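Local coordinates for protein C.Elegans p53 tumor suppressor-like transcription factor (Caenorhabditis elegans, PDB 1T4W) that activates transcription by binding the same DNA consensus sequence as p53, promoting germline apoptosis after DNA damage and ensuring proper meiotic chromosome segregation, at residues 98-103 with 135-140; 59-64 with 79-84; 31-36 with 175-180; 39-44 with 131-136. All blocks are in the same frame, centred on the assembly; numbering follows the deposited sequence.

Contact 1 (98-103 with 135-140). With ZN (zinc ion), chain B.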
loop_
_atom_site.group_PDB
_atom_site.type_symbol
_atom_site.label_atom_id
_atom_site.label_comp_id
_atom_site.label_asym_id
_atom_site.label_seq_id
_atom_site.Cartn_x
_atom_site.Cartn_y
_atom_site.Cartn_z
ATOM N N ASP A 98 -7.252 15.559 3.201
ATOM C CA ASP A 98 -6.066 15.618 2.359
ATOM C C ASP A 98 -5.306 14.296 2.226
ATOM O O ASP A 98 -4.249 14.265 1.591
ATOM C CB ASP A 98 -5.127 16.715 2.867
ATOM C CG ASP A 98 -4.703 16.486 4.289
ATOM O OD1 ASP A 98 -5.274 15.577 4.920
ATOM O OD2 ASP A 98 -3.810 17.204 4.781
ATOM N N SER A 99 -5.816 13.204 2.812
ATOM C CA SER A 99 -5.095 11.934 2.678
ATOM C C SER A 99 -5.331 11.375 1.274
ATOM O O SER A 99 -6.451 11.401 0.760
ATOM C CB SER A 99 -5.567 10.915 3.709
ATOM O OG SER A 99 -4.765 9.748 3.641
ATOM N N PHE A 100 -4.271 10.883 0.651
ATOM C CA PHE A 100 -4.379 10.323 -0.687
ATOM C C PHE A 100 -5.218 9.027 -0.661
ATOM O O PHE A 100 -5.953 8.710 -1.613
ATOM C CB PHE A 100 -2.971 10.036 -1.229
ATOM C CG PHE A 100 -2.912 9.872 -2.733
ATOM C CD1 PHE A 100 -3.353 8.695 -3.344
ATOM C CD2 PHE A 100 -2.461 10.917 -3.540
ATOM C CE1 PHE A 100 -3.351 8.557 -4.755
ATOM C CE2 PHE A 100 -2.457 10.796 -4.946
ATOM C CZ PHE A 100 -2.905 9.616 -5.546
ATOM N N PHE A 101 -5.132 8.303 0.451
ATOM C CA PHE A 101 -5.822 7.022 0.581
ATOM C C PHE A 101 -6.548 6.841 1.905
ATOM O O PHE A 101 -6.258 7.525 2.878
ATOM C CB PHE A 101 -4.814 5.876 0.415
ATOM C CG PHE A 101 -3.831 5.758 1.554
ATOM C CD1 PHE A 101 -2.868 6.731 1.761
ATOM C CD2 PHE A 101 -3.889 4.676 2.436
ATOM C CE1 PHE A 101 -1.964 6.644 2.835
ATOM C CE2 PHE A 101 -2.996 4.567 3.506
ATOM C CZ PHE A 101 -2.027 5.555 3.706
ATOM N N TYR A 102 -7.475 5.891 1.934
ATOM C CA TYR A 102 -8.239 5.586 3.142
ATOM C C TYR A 102 -8.363 4.071 3.336
ATOM O O TYR A 102 -8.148 3.282 2.408
ATOM C CB TYR A 102 -9.639 6.212 3.068
ATOM C CG TYR A 102 -9.614 7.706 2.819
ATOM C CD1 TYR A 102 -9.551 8.223 1.517
ATOM C CD2 TYR A 102 -9.583 8.607 3.890
ATOM C CE1 TYR A 102 -9.452 9.601 1.292
ATOM C CE2 TYR A 102 -9.481 9.971 3.677
ATOM C CZ TYR A 102 -9.410 10.463 2.377
ATOM O OH TYR A 102 -9.248 11.811 2.193
ATOM N N ILE A 103 -8.715 3.683 4.555
ATOM C CA ILE A 103 -8.862 2.287 4.930
ATOM C C ILE A 103 -10.329 2.033 5.279
ATOM O O ILE A 103 -10.913 2.738 6.105
ATOM C CB ILE A 103 -7.953 1.984 6.160
ATOM C CG1 ILE A 103 -6.501 2.352 5.822
ATOM C CG2 ILE A 103 -8.077 0.515 6.582
ATOM C CD1 ILE A 103 -5.913 1.594 4.639
ATOM N N ILE A 135 -8.326 -0.903 0.842
ATOM C CA ILE A 135 -7.713 0.407 0.747
ATOM C C ILE A 135 -8.371 1.056 -0.472
ATOM O O ILE A 135 -8.713 0.368 -1.444
ATOM C CB ILE A 135 -6.192 0.330 0.550
ATOM C CG1 ILE A 135 -5.623 1.745 0.443
ATOM C CG2 ILE A 135 -5.871 -0.500 -0.671
ATOM C CD1 ILE A 135 -4.108 1.824 0.646
ATOM N N ILE A 136 -8.593 2.366 -0.418
ATOM C CA ILE A 136 -9.210 3.045 -1.550
ATOM C C ILE A 136 -8.434 4.340 -1.823
ATOM O O ILE A 136 -8.104 5.077 -0.893
ATOM C CB ILE A 136 -10.731 3.300 -1.272
ATOM C CG1 ILE A 136 -11.369 3.991 -2.477
ATOM C CG2 ILE A 136 -10.921 4.180 -0.019
ATOM C CD1 ILE A 136 -12.856 4.238 -2.298
ATOM N N PHE A 137 -8.095 4.577 -3.091
ATOM C CA PHE A 137 -7.314 5.759 -3.495
ATOM C C PHE A 137 -8.249 6.839 -4.022
ATOM O O PHE A 137 -9.098 6.580 -4.877
ATOM C CB PHE A 137 -6.281 5.347 -4.547
ATOM C CG PHE A 137 -5.336 4.294 -4.055
ATOM C CD1 PHE A 137 -4.233 4.641 -3.267
ATOM C CD2 PHE A 137 -5.588 2.953 -4.298
ATOM C CE1 PHE A 137 -3.388 3.654 -2.715
ATOM C CE2 PHE A 137 -4.752 1.948 -3.754
ATOM C CZ PHE A 137 -3.651 2.302 -2.959
ATOM N N MET A 138 -8.102 8.049 -3.490
ATOM C CA MET A 138 -8.982 9.138 -3.866
ATOM C C MET A 138 -8.343 10.226 -4.724
ATOM O O MET A 138 -8.767 11.377 -4.711
ATOM C CB MET A 138 -9.628 9.730 -2.611
ATOM C CG MET A 138 -10.557 8.736 -1.890
ATOM S SD MET A 138 -11.840 8.024 -2.980
ATOM C CE MET A 138 -12.898 9.453 -3.182
ATOM N N CYS A 139 -7.315 9.849 -5.470
ATOM C CA CYS A 139 -6.659 10.771 -6.386
ATOM C C CYS A 139 -5.965 9.810 -7.334
ATOM O O CYS A 139 -5.923 8.600 -7.084
ATOM C CB CYS A 139 -5.689 11.691 -5.629
ATOM S SG CYS A 139 -4.806 12.920 -6.618
ATOM N N GLN A 140 -5.444 10.302 -8.437
ATOM C CA GLN A 140 -4.822 9.367 -9.350
ATOM C C GLN A 140 -3.613 9.911 -10.081
ATOM O O GLN A 140 -3.303 11.103 -10.016
ATOM C CB GLN A 140 -5.880 8.885 -10.329
ATOM C CG GLN A 140 -6.399 9.957 -11.243
ATOM C CD GLN A 140 -7.635 9.500 -11.963
ATOM O OE1 GLN A 140 -7.731 8.346 -12.366
ATOM N NE2 GLN A 140 -8.591 10.402 -12.136
HETATM ZN ZN ZN B . -6.393 14.107 -7.896
#
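A zinc ligand lies against an aromatic ring: CB of Cys-139 sits over one face of Phe-100, 3.7 Å from the ring centroid, while its SG, oblique to the same ring, binds the zinc ion at 2.4 Å. With chi1 at -179°, SG points away from its own backbone N and reaches the metal, which Cys-85, His-88 and Cys-143 also hold. The Phe-100 ring meets Phe-137 edge to edge, CD1 to CD1 at 4.1 Å. Exchanging Phe-100 for alanine would probably uncover the CB side of Cys-139 and let the zinc ligand shift. Beyond it the strands pair antiparallel. Met-138 N bonds Phe-100 O almost straight (2.9 Å), and Tyr-102 and Ile-136 exchange two backbone bonds. CD1 of Ile-135 presses on CD2 of Phe-101 at 3.4 Å; on the other face CG of Met-138 comes to the edge of the Tyr-102 ring, whose OH hydrogen-bonds Pro-96 O. Strand 130-137 of the p53-like beta sandwich, beside edge strand 101-104, leads into the three-cysteine, one-histidine zinc site.

Contact 2 (59-64 with 79-84)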
loop_
_atom_site.group_PDB
_atom_site.type_symbol
_atom_site.label_atom_id
_atom_site.label_comp_id
_atom_site.label_asym_id
_atom_site.label_seq_id
_atom_site.Cartn_x
_atom_site.Cartn_y
_atom_site.Cartn_z
ATOM N N ARG A 59 1.430 -0.294 10.697
ATOM C CA ARG A 59 1.367 1.023 10.082
ATOM C C ARG A 59 1.266 0.843 8.570
ATOM O O ARG A 59 1.937 -0.014 7.987
ATOM C CB ARG A 59 2.607 1.855 10.444
ATOM C CG ARG A 59 2.553 2.475 11.840
ATOM C CD ARG A 59 3.840 3.282 12.173
ATOM N NE ARG A 59 5.040 2.438 12.276
ATOM C CZ ARG A 59 6.050 2.442 11.406
ATOM N NH1 ARG A 59 6.017 3.237 10.343
ATOM N NH2 ARG A 59 7.122 1.686 11.618
ATOM N N ILE A 60 0.423 1.655 7.943
ATOM C CA ILE A 60 0.203 1.597 6.500
ATOM C C ILE A 60 0.510 2.975 5.898
ATOM O O ILE A 60 -0.059 3.976 6.317
ATOM C CB ILE A 60 -1.263 1.247 6.179
ATOM C CG1 ILE A 60 -1.642 -0.077 6.853
ATOM C CG2 ILE A 60 -1.452 1.157 4.655
ATOM C CD1 ILE A 60 -3.140 -0.255 7.029
ATOM N N ARG A 61 1.409 3.004 4.923
ATOM C CA ARG A 61 1.808 4.239 4.262
ATOM C C ARG A 61 1.704 4.113 2.750
ATOM O O ARG A 61 1.722 3.011 2.191
ATOM C CB ARG A 61 3.262 4.589 4.602
ATOM C CG ARG A 61 3.539 4.997 6.067
ATOM C CD ARG A 61 4.934 5.686 6.132
ATOM N NE ARG A 61 4.898 6.969 5.437
ATOM C CZ ARG A 61 5.961 7.657 5.041
ATOM N NH1 ARG A 61 5.790 8.818 4.421
ATOM N NH2 ARG A 61 7.190 7.183 5.244
ATOM N N PHE A 62 1.600 5.256 2.088
ATOM C CA PHE A 62 1.538 5.271 0.645
ATOM C C PHE A 62 2.488 6.395 0.238
ATOM O O PHE A 62 2.190 7.595 0.380
ATOM C CB PHE A 62 0.105 5.487 0.156
ATOM C CG PHE A 62 -0.057 5.282 -1.333
ATOM C CD1 PHE A 62 0.298 4.059 -1.919
ATOM C CD2 PHE A 62 -0.556 6.308 -2.146
ATOM C CE1 PHE A 62 0.163 3.846 -3.290
ATOM C CE2 PHE A 62 -0.702 6.120 -3.530
ATOM C CZ PHE A 62 -0.344 4.884 -4.109
ATOM N N VAL A 63 3.646 5.974 -0.258
ATOM C CA VAL A 63 4.729 6.881 -0.616
ATOM C C VAL A 63 5.200 6.800 -2.065
ATOM O O VAL A 63 4.796 5.909 -2.828
ATOM C CB VAL A 63 5.961 6.599 0.291
ATOM C CG1 VAL A 63 5.510 6.504 1.746
ATOM C CG2 VAL A 63 6.668 5.288 -0.133
ATOM N N LYS A 64 6.064 7.740 -2.437
ATOM C CA LYS A 64 6.628 7.766 -3.783
ATOM C C LYS A 64 8.142 7.718 -3.684
ATOM O O LYS A 64 8.719 8.153 -2.691
ATOM C CB LYS A 64 6.188 9.025 -4.548
ATOM C CG LYS A 64 6.726 10.335 -4.017
ATOM C CD LYS A 64 6.037 11.500 -4.721
ATOM C CE LYS A 64 6.504 12.849 -4.203
ATOM N NZ LYS A 64 6.281 13.004 -2.741
ATOM N N ARG A 79 8.735 12.434 4.794
ATOM C CA ARG A 79 8.417 13.425 3.769
ATOM C C ARG A 79 8.102 12.831 2.397
ATOM O O ARG A 79 7.936 13.568 1.431
ATOM C CB ARG A 79 9.594 14.407 3.620
ATOM C CG ARG A 79 9.828 15.327 4.832
ATOM C CD ARG A 79 11.223 15.957 4.769
ATOM N NE ARG A 79 12.273 14.941 4.630
ATOM C CZ ARG A 79 12.640 14.089 5.589
ATOM N NH1 ARG A 79 12.052 14.123 6.783
ATOM N NH2 ARG A 79 13.586 13.186 5.353
ATOM N N SER A 80 7.993 11.513 2.292
ATOM C CA SER A 80 7.766 10.924 0.970
ATOM C C SER A 80 6.327 10.608 0.570
ATOM O O SER A 80 6.104 9.912 -0.418
ATOM C CB SER A 80 8.602 9.652 0.836
ATOM O OG SER A 80 8.087 8.668 1.716
ATOM N N ASP A 81 5.343 11.095 1.313
ATOM C CA ASP A 81 3.965 10.777 0.943
ATOM C C ASP A 81 3.585 11.133 -0.479
ATOM O O ASP A 81 4.094 12.108 -1.043
ATOM C CB ASP A 81 2.970 11.496 1.849
ATOM C CG ASP A 81 3.007 10.996 3.259
ATOM O OD1 ASP A 81 3.585 9.913 3.488
ATOM O OD2 ASP A 81 2.455 11.682 4.132
ATOM N N VAL A 82 2.679 10.342 -1.057
ATOM C CA VAL A 82 2.148 10.668 -2.375
ATOM C C VAL A 82 1.145 11.746 -1.965
ATOM O O VAL A 82 0.365 11.533 -1.026
ATOM C CB VAL A 82 1.380 9.507 -3.006
ATOM C CG1 VAL A 82 0.780 9.955 -4.333
ATOM C CG2 VAL A 82 2.308 8.334 -3.208
ATOM N N MET A 83 1.175 12.893 -2.640
ATOM C CA MET A 83 0.311 14.018 -2.279
ATOM C C MET A 83 -0.934 14.125 -3.132
ATOM O O MET A 83 -0.869 14.106 -4.358
ATOM C CB MET A 83 1.091 15.329 -2.384
ATOM C CG MET A 83 2.389 15.358 -1.587
ATOM S SD MET A 83 2.137 15.003 0.171
ATOM C CE MET A 83 1.231 16.447 0.724
ATOM N N LYS A 84 -2.064 14.267 -2.459
ATOM C CA LYS A 84 -3.368 14.380 -3.107
ATOM C C LYS A 84 -3.415 15.714 -3.871
ATOM O O LYS A 84 -2.872 16.701 -3.390
ATOM C CB LYS A 84 -4.420 14.353 -2.008
ATOM C CG LYS A 84 -5.801 13.959 -2.433
ATOM C CD LYS A 84 -6.665 13.868 -1.198
ATOM C CE LYS A 84 -8.032 13.358 -1.503
ATOM N NZ LYS A 84 -8.664 13.043 -0.197
HETATM O O HOH W 1 2.274 7.508 3.716
HETATM O O HOH W 2 0.072 9.228 0.486
#
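Charge pairing joins Arg-61 to Asp-81: NH1 gives a salt bridge of 2.6 Å to OD1, which lies near the guanidinium plane and is approached from the syn side but 35° out of the carboxylate plane. The two flat groups stand 67° apart. A bend at chi3 (68°) turns the guanidinium back over its own strand, where CG1 of Val-63 covers one face. NH2 bonds the carbonyls of Ile-75 and Asn-77, and OD2 of Asp-81 takes the backbone N of Ser-118. A leucine in place of Arg-61 would probably strand the carboxylate of Asp-81 without its countercharge and release those two carbonyls. Among backbone bonds, Val-82 N meets Phe-62 O at 3.1 Å and Lys-64 N meets Ser-80 O at 3.0 Å. They fasten the loop before helix 86-90 to strand 57-65 of the p53-like beta sandwich by a single bridge, Val-63 to Asp-81. NZ of Lys-64 reaches Asp-81 O at 2.9 Å from above the carbonyl plane. One water accepts from Arg-61 NE and Phe-62 N and lies 2.7 Å from OD1 of Asp-81; another donates to Phe-62 O and Val-82 O. CG2 of Val-82 packs 3.7 Å from CD2 of Phe-62.

Contact 3 (31-36 with 175-180)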
loop_
_atom_site.group_PDB
_atom_site.type_symbol
_atom_site.label_atom_id
_atom_site.label_comp_id
_atom_site.label_asym_id
_atom_site.label_seq_id
_atom_site.Cartn_x
_atom_site.Cartn_y
_atom_site.Cartn_z
ATOM N N LEU A 31 0.425 -3.466 -8.511
ATOM C CA LEU A 31 -1.019 -3.280 -8.463
ATOM C C LEU A 31 -1.455 -2.131 -9.384
ATOM O O LEU A 31 -0.806 -1.085 -9.434
ATOM C CB LEU A 31 -1.480 -2.948 -7.031
ATOM C CG LEU A 31 -2.923 -2.425 -6.905
ATOM C CD1 LEU A 31 -3.908 -3.579 -7.084
ATOM C CD2 LEU A 31 -3.121 -1.771 -5.527
ATOM N N TRP A 32 -2.536 -2.343 -10.126
ATOM C CA TRP A 32 -3.104 -1.288 -10.963
ATOM C C TRP A 32 -4.546 -1.270 -10.505
ATOM O O TRP A 32 -5.156 -2.331 -10.373
ATOM C CB TRP A 32 -3.065 -1.634 -12.460
ATOM C CG TRP A 32 -1.669 -1.811 -13.036
ATOM C CD1 TRP A 32 -0.921 -0.880 -13.705
ATOM C CD2 TRP A 32 -0.881 -2.997 -12.981
ATOM N NE1 TRP A 32 0.287 -1.421 -14.083
ATOM C CE2 TRP A 32 0.339 -2.720 -13.646
ATOM C CE3 TRP A 32 -1.084 -4.270 -12.428
ATOM C CZ2 TRP A 32 1.353 -3.672 -13.774
ATOM C CZ3 TRP A 32 -0.075 -5.218 -12.556
ATOM C CH2 TRP A 32 1.128 -4.913 -13.227
ATOM N N THR A 33 -5.091 -0.086 -10.254
ATOM C CA THR A 33 -6.495 0.025 -9.819
ATOM C C THR A 33 -7.040 1.385 -10.229
ATOM O O THR A 33 -6.269 2.315 -10.467
ATOM C CB THR A 33 -6.609 -0.096 -8.263
ATOM O OG1 THR A 33 -7.953 0.165 -7.831
ATOM C CG2 THR A 33 -5.671 0.900 -7.592
ATOM N N LYS A 34 -8.363 1.497 -10.328
ATOM C CA LYS A 34 -8.981 2.784 -10.650
ATOM C C LYS A 34 -9.100 3.499 -9.310
ATOM O O LYS A 34 -9.070 2.846 -8.265
ATOM C CB LYS A 34 -10.403 2.599 -11.189
ATOM C CG LYS A 34 -10.541 1.840 -12.487
ATOM C CD LYS A 34 -11.999 1.843 -12.823
ATOM C CE LYS A 34 -12.309 1.001 -14.028
ATOM N NZ LYS A 34 -13.744 1.188 -14.374
ATOM N N MET A 35 -9.246 4.823 -9.316
ATOM C CA MET A 35 -9.408 5.515 -8.040
ATOM C C MET A 35 -10.863 5.317 -7.592
ATOM O O MET A 35 -11.708 4.933 -8.394
ATOM C CB MET A 35 -9.051 7.010 -8.158
ATOM C CG MET A 35 -9.988 7.880 -8.960
ATOM S SD MET A 35 -9.629 9.675 -8.661
ATOM C CE MET A 35 -10.692 9.993 -7.264
ATOM N N GLY A 36 -11.156 5.543 -6.317
ATOM C CA GLY A 36 -12.523 5.354 -5.853
ATOM C C GLY A 36 -12.984 3.901 -5.794
ATOM O O GLY A 36 -14.175 3.640 -5.691
ATOM N N VAL A 175 2.437 0.690 -7.400
ATOM C CA VAL A 175 1.006 0.847 -7.446
ATOM C C VAL A 175 0.710 1.951 -8.462
ATOM O O VAL A 175 1.301 3.049 -8.419
ATOM C CB VAL A 175 0.443 1.266 -6.069
ATOM C CG1 VAL A 175 -1.026 1.633 -6.205
ATOM C CG2 VAL A 175 0.612 0.135 -5.063
ATOM N N ARG A 176 -0.178 1.667 -9.403
ATOM C CA ARG A 176 -0.548 2.691 -10.367
ATOM C C ARG A 176 -2.052 2.875 -10.328
ATOM O O ARG A 176 -2.795 1.902 -10.339
ATOM C CB ARG A 176 -0.086 2.314 -11.785
ATOM C CG ARG A 176 1.401 2.485 -12.003
ATOM C CD ARG A 176 1.750 2.345 -13.490
ATOM N NE ARG A 176 1.224 3.472 -14.255
ATOM C CZ ARG A 176 0.968 3.441 -15.555
ATOM N NH1 ARG A 176 1.186 2.334 -16.250
ATOM N NH2 ARG A 176 0.505 4.522 -16.159
ATOM N N ILE A 177 -2.492 4.127 -10.253
ATOM C CA ILE A 177 -3.909 4.444 -10.207
ATOM C C ILE A 177 -4.199 5.049 -11.580
ATOM O O ILE A 177 -3.853 6.198 -11.866
ATOM C CB ILE A 177 -4.202 5.418 -9.047
ATOM C CG1 ILE A 177 -3.766 4.775 -7.718
ATOM C CG2 ILE A 177 -5.701 5.697 -8.977
ATOM C CD1 ILE A 177 -2.923 5.662 -6.859
ATOM N N VAL A 178 -4.828 4.241 -12.421
ATOM C CA VAL A 178 -5.089 4.580 -13.813
ATOM C C VAL A 178 -6.541 4.375 -14.213
ATOM O O VAL A 178 -7.335 3.879 -13.434
ATOM C CB VAL A 178 -4.232 3.679 -14.703
ATOM C CG1 VAL A 178 -2.770 3.864 -14.376
ATOM C CG2 VAL A 178 -4.631 2.203 -14.459
ATOM N N ALA A 179 -6.860 4.714 -15.460
ATOM C CA ALA A 179 -8.219 4.587 -15.990
ATOM C C ALA A 179 -8.604 3.152 -16.395
ATOM O O ALA A 179 -9.735 2.702 -16.180
ATOM C CB ALA A 179 -8.374 5.524 -17.200
ATOM N N TYR A 180 -7.656 2.429 -16.975
ATOM C CA TYR A 180 -7.907 1.067 -17.434
ATOM C C TYR A 180 -6.850 0.108 -16.875
ATOM O O TYR A 180 -5.913 -0.297 -17.575
ATOM C CB TYR A 180 -7.896 1.068 -18.965
ATOM C CG TYR A 180 -9.012 1.911 -19.528
ATOM C CD1 TYR A 180 -10.340 1.483 -19.446
ATOM C CD2 TYR A 180 -8.751 3.156 -20.101
ATOM C CE1 TYR A 180 -11.403 2.291 -19.929
ATOM C CE2 TYR A 180 -9.794 3.978 -20.582
ATOM C CZ TYR A 180 -11.107 3.537 -20.491
ATOM O OH TYR A 180 -12.123 4.341 -20.946
HETATM O O HOH W 3 2.274 -0.167 -15.719
HETATM O O HOH W 4 -8.650 5.775 -11.824
#
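The indole of Trp-32 and the guanidinium of Arg-176 stand 72° apart and share a water lying in plane at the edge of each. It accepts from NE1 of Trp-32 at 2.9 Å and from NH1 of Arg-176 at 2.8 Å. CG1 of Val-178 covers one face of the guanidinium, toward its rim, and NH2 makes a salt bridge to Glu-141. Arg-176 folds at its CG-CD bond, bringing NH1 to this water, while its CB lies 3.8 Å from CD1 of Trp-32. Helix 181-194 packs against the indole through Pro-181, Asp-184 and Phe-188. Strands 29-33 and 166-177 run parallel here, the one parallel pairing in the mixed sheet of the p53-like beta sandwich. Arg-176 N bonds Leu-31 O, Thr-33 N bonds Arg-176 O at 3.0 Å, and Val-178 N bonds Thr-33 O. On the other face of the sheet Leu-31 and Val-175 lie side by side, CD2 to CG1 at 4.1 Å. Past the strand ends a second water accepts from Met-35 N at 2.7 Å and donates to Val-178 O. CG2 of Ile-177 packs on CB of Met-35 at 3.7 Å, and the Met-35 side chain runs on toward His-88 of the zinc site.

Contact 4 (39-44 with 131-136)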
loop_
_atom_site.group_PDB
_atom_site.type_symbol
_atom_site.label_atom_id
_atom_site.label_comp_id
_atom_site.label_asym_id
_atom_site.label_seq_id
_atom_site.Cartn_x
_atom_site.Cartn_y
_atom_site.Cartn_z
ATOM N N VAL A 39 -9.897 -1.778 -2.812
ATOM C CA VAL A 39 -8.936 -2.822 -3.130
ATOM C C VAL A 39 -8.774 -3.665 -1.858
ATOM O O VAL A 39 -8.368 -3.163 -0.816
ATOM C CB VAL A 39 -7.560 -2.254 -3.524
ATOM C CG1 VAL A 39 -6.627 -3.394 -3.890
ATOM C CG2 VAL A 39 -7.695 -1.271 -4.681
ATOM N N PRO A 40 -9.096 -4.962 -1.942
ATOM C CA PRO A 40 -8.999 -5.897 -0.812
ATOM C C PRO A 40 -7.556 -6.338 -0.539
ATOM O O PRO A 40 -6.949 -7.050 -1.331
ATOM C CB PRO A 40 -9.904 -7.057 -1.242
ATOM C CG PRO A 40 -9.708 -7.087 -2.747
ATOM C CD PRO A 40 -9.677 -5.610 -3.143
ATOM N N ILE A 41 -7.016 -5.885 0.582
ATOM C CA ILE A 41 -5.643 -6.207 0.970
ATOM C C ILE A 41 -5.611 -7.221 2.119
ATOM O O ILE A 41 -6.484 -7.229 3.004
ATOM C CB ILE A 41 -4.872 -4.951 1.487
ATOM C CG1 ILE A 41 -4.842 -3.844 0.420
ATOM C CG2 ILE A 41 -3.438 -5.358 1.958
ATOM C CD1 ILE A 41 -4.067 -4.211 -0.869
ATOM N N GLN A 42 -4.612 -8.086 2.089
ATOM C CA GLN A 42 -4.424 -9.034 3.182
ATOM C C GLN A 42 -2.959 -8.961 3.578
ATOM O O GLN A 42 -2.090 -9.193 2.743
ATOM C CB GLN A 42 -4.729 -10.464 2.746
ATOM C CG GLN A 42 -6.165 -10.676 2.305
ATOM C CD GLN A 42 -6.557 -12.137 2.359
ATOM O OE1 GLN A 42 -5.855 -13.000 1.824
ATOM N NE2 GLN A 42 -7.681 -12.423 3.012
ATOM N N VAL A 43 -2.683 -8.609 4.828
ATOM C CA VAL A 43 -1.299 -8.562 5.305
ATOM C C VAL A 43 -1.104 -9.783 6.221
ATOM O O VAL A 43 -1.879 -9.991 7.146
ATOM C CB VAL A 43 -1.005 -7.262 6.102
ATOM C CG1 VAL A 43 0.452 -7.290 6.645
ATOM C CG2 VAL A 43 -1.213 -6.024 5.186
ATOM N N LYS A 44 -0.082 -10.591 5.955
ATOM C CA LYS A 44 0.150 -11.780 6.765
ATOM C C LYS A 44 1.579 -11.801 7.281
ATOM O O LYS A 44 2.486 -11.238 6.656
ATOM C CB LYS A 44 -0.113 -13.050 5.931
ATOM C CG LYS A 44 -1.578 -13.248 5.513
ATOM C CD LYS A 44 -1.695 -14.421 4.545
ATOM C CE LYS A 44 -3.156 -14.771 4.220
ATOM N NZ LYS A 44 -3.250 -15.982 3.330
ATOM N N ALA A 131 -3.951 -9.241 8.795
ATOM C CA ALA A 131 -4.769 -8.055 8.872
ATOM C C ALA A 131 -5.429 -7.929 7.520
ATOM O O ALA A 131 -4.752 -7.947 6.489
ATOM C CB ALA A 131 -3.925 -6.818 9.164
ATOM N N ASN A 132 -6.748 -7.804 7.539
ATOM C CA ASN A 132 -7.541 -7.637 6.332
ATOM C C ASN A 132 -8.214 -6.278 6.332
ATOM O O ASN A 132 -8.649 -5.776 7.379
ATOM C CB ASN A 132 -8.616 -8.721 6.250
ATOM C CG ASN A 132 -8.024 -10.107 6.187
ATOM O OD1 ASN A 132 -7.041 -10.336 5.490
ATOM N ND2 ASN A 132 -8.625 -11.046 6.907
ATOM N N PHE A 133 -8.282 -5.668 5.158
ATOM C CA PHE A 133 -8.947 -4.376 5.009
ATOM C C PHE A 133 -8.935 -3.974 3.545
ATOM O O PHE A 133 -8.174 -4.523 2.737
ATOM C CB PHE A 133 -8.234 -3.287 5.840
ATOM C CG PHE A 133 -6.763 -3.128 5.512
ATOM C CD1 PHE A 133 -6.343 -2.280 4.480
ATOM C CD2 PHE A 133 -5.804 -3.863 6.198
ATOM C CE1 PHE A 133 -4.980 -2.168 4.131
ATOM C CE2 PHE A 133 -4.433 -3.765 5.859
ATOM C CZ PHE A 133 -4.024 -2.910 4.816
ATOM N N ASP A 134 -9.797 -3.031 3.202
ATOM C CA ASP A 134 -9.784 -2.516 1.853
ATOM C C ASP A 134 -9.065 -1.200 1.896
ATOM O O ASP A 134 -9.147 -0.478 2.888
ATOM C CB ASP A 134 -11.176 -2.234 1.330
ATOM C CG ASP A 134 -11.962 -3.483 1.103
ATOM O OD1 ASP A 134 -11.367 -4.459 0.603
ATOM O OD2 ASP A 134 -13.164 -3.474 1.421
ATOM N N ILE A 135 -8.326 -0.903 0.842
ATOM C CA ILE A 135 -7.713 0.407 0.747
ATOM C C ILE A 135 -8.371 1.056 -0.472
ATOM O O ILE A 135 -8.713 0.368 -1.444
ATOM C CB ILE A 135 -6.192 0.330 0.550
ATOM C CG1 ILE A 135 -5.623 1.745 0.443
ATOM C CG2 ILE A 135 -5.871 -0.500 -0.671
ATOM C CD1 ILE A 135 -4.108 1.824 0.646
ATOM N N ILE A 136 -8.593 2.366 -0.418
ATOM C CA ILE A 136 -9.210 3.045 -1.550
ATOM C C ILE A 136 -8.434 4.340 -1.823
ATOM O O ILE A 136 -8.104 5.077 -0.893
ATOM C CB ILE A 136 -10.731 3.300 -1.272
ATOM C CG1 ILE A 136 -11.369 3.991 -2.477
ATOM C CG2 ILE A 136 -10.921 4.180 -0.019
ATOM C CD1 ILE A 136 -12.856 4.238 -2.298
#
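Ile-41 lies over the ring of Phe-133, its CB above one face and toward the rim, 4.2 Å from the ring centroid. This is the inner face of the four-stranded antiparallel sheet of the p53-like beta sandwich, where strand 39-46 pairs with strand 130-137. Phe-133 has chi1 of 56°, with CG between the backbone N and the carbonyl carbon, which swings the ring across toward Ile-41 and lets CE2 also reach CG2 of Val-43 at 4.0 Å. Farther along, CG2 of Ile-135 touches CG1 of Ile-41 at 3.7 Å and CB of Val-39. From the facing sheet Leu-58 packs on Val-43 and Ala-131, and Ile-60 on Phe-133. Six backbone bonds join the strands; Val-43 N to Ala-131 O, at 2.7 Å, is nearly straight. On the outer face Gln-42 and Asn-132 run side by side with amide planes 20° apart; OD1 of Asn-132 accepts from Gln-130 NE2. OD2 of Asp-134 accepts from Asn-105 ND2, while its OD1 stands 3.1 Å from CA of Pro-40.

From the N terminus, segment 31-36 opens contact 3, closed by 175-180, 139 residues apart at their nearest ends; the other three lie within this span. Strand 39-46 opens contact 4, closed by 131-136. Within that loop contact 2 closes first, tying 79-84 to strand 57-65, before 98-103 opens contact 1. Contacts 1 and 4 end on the same strand, 130-137, and take its two flanks, so strands 101-104, 130-137 and 39-46 share one sheet. Contact 3 lies in the other sheet, and contact 2 ties a loop to it. Phe-62 of contact 2 packs on Val-175 and Ile-177 of contact 3, and Ile-60 meets Phe-133 of contact 4 across the sandwich. Phe-137 O to Gly-36 N joins contacts 1 and 3.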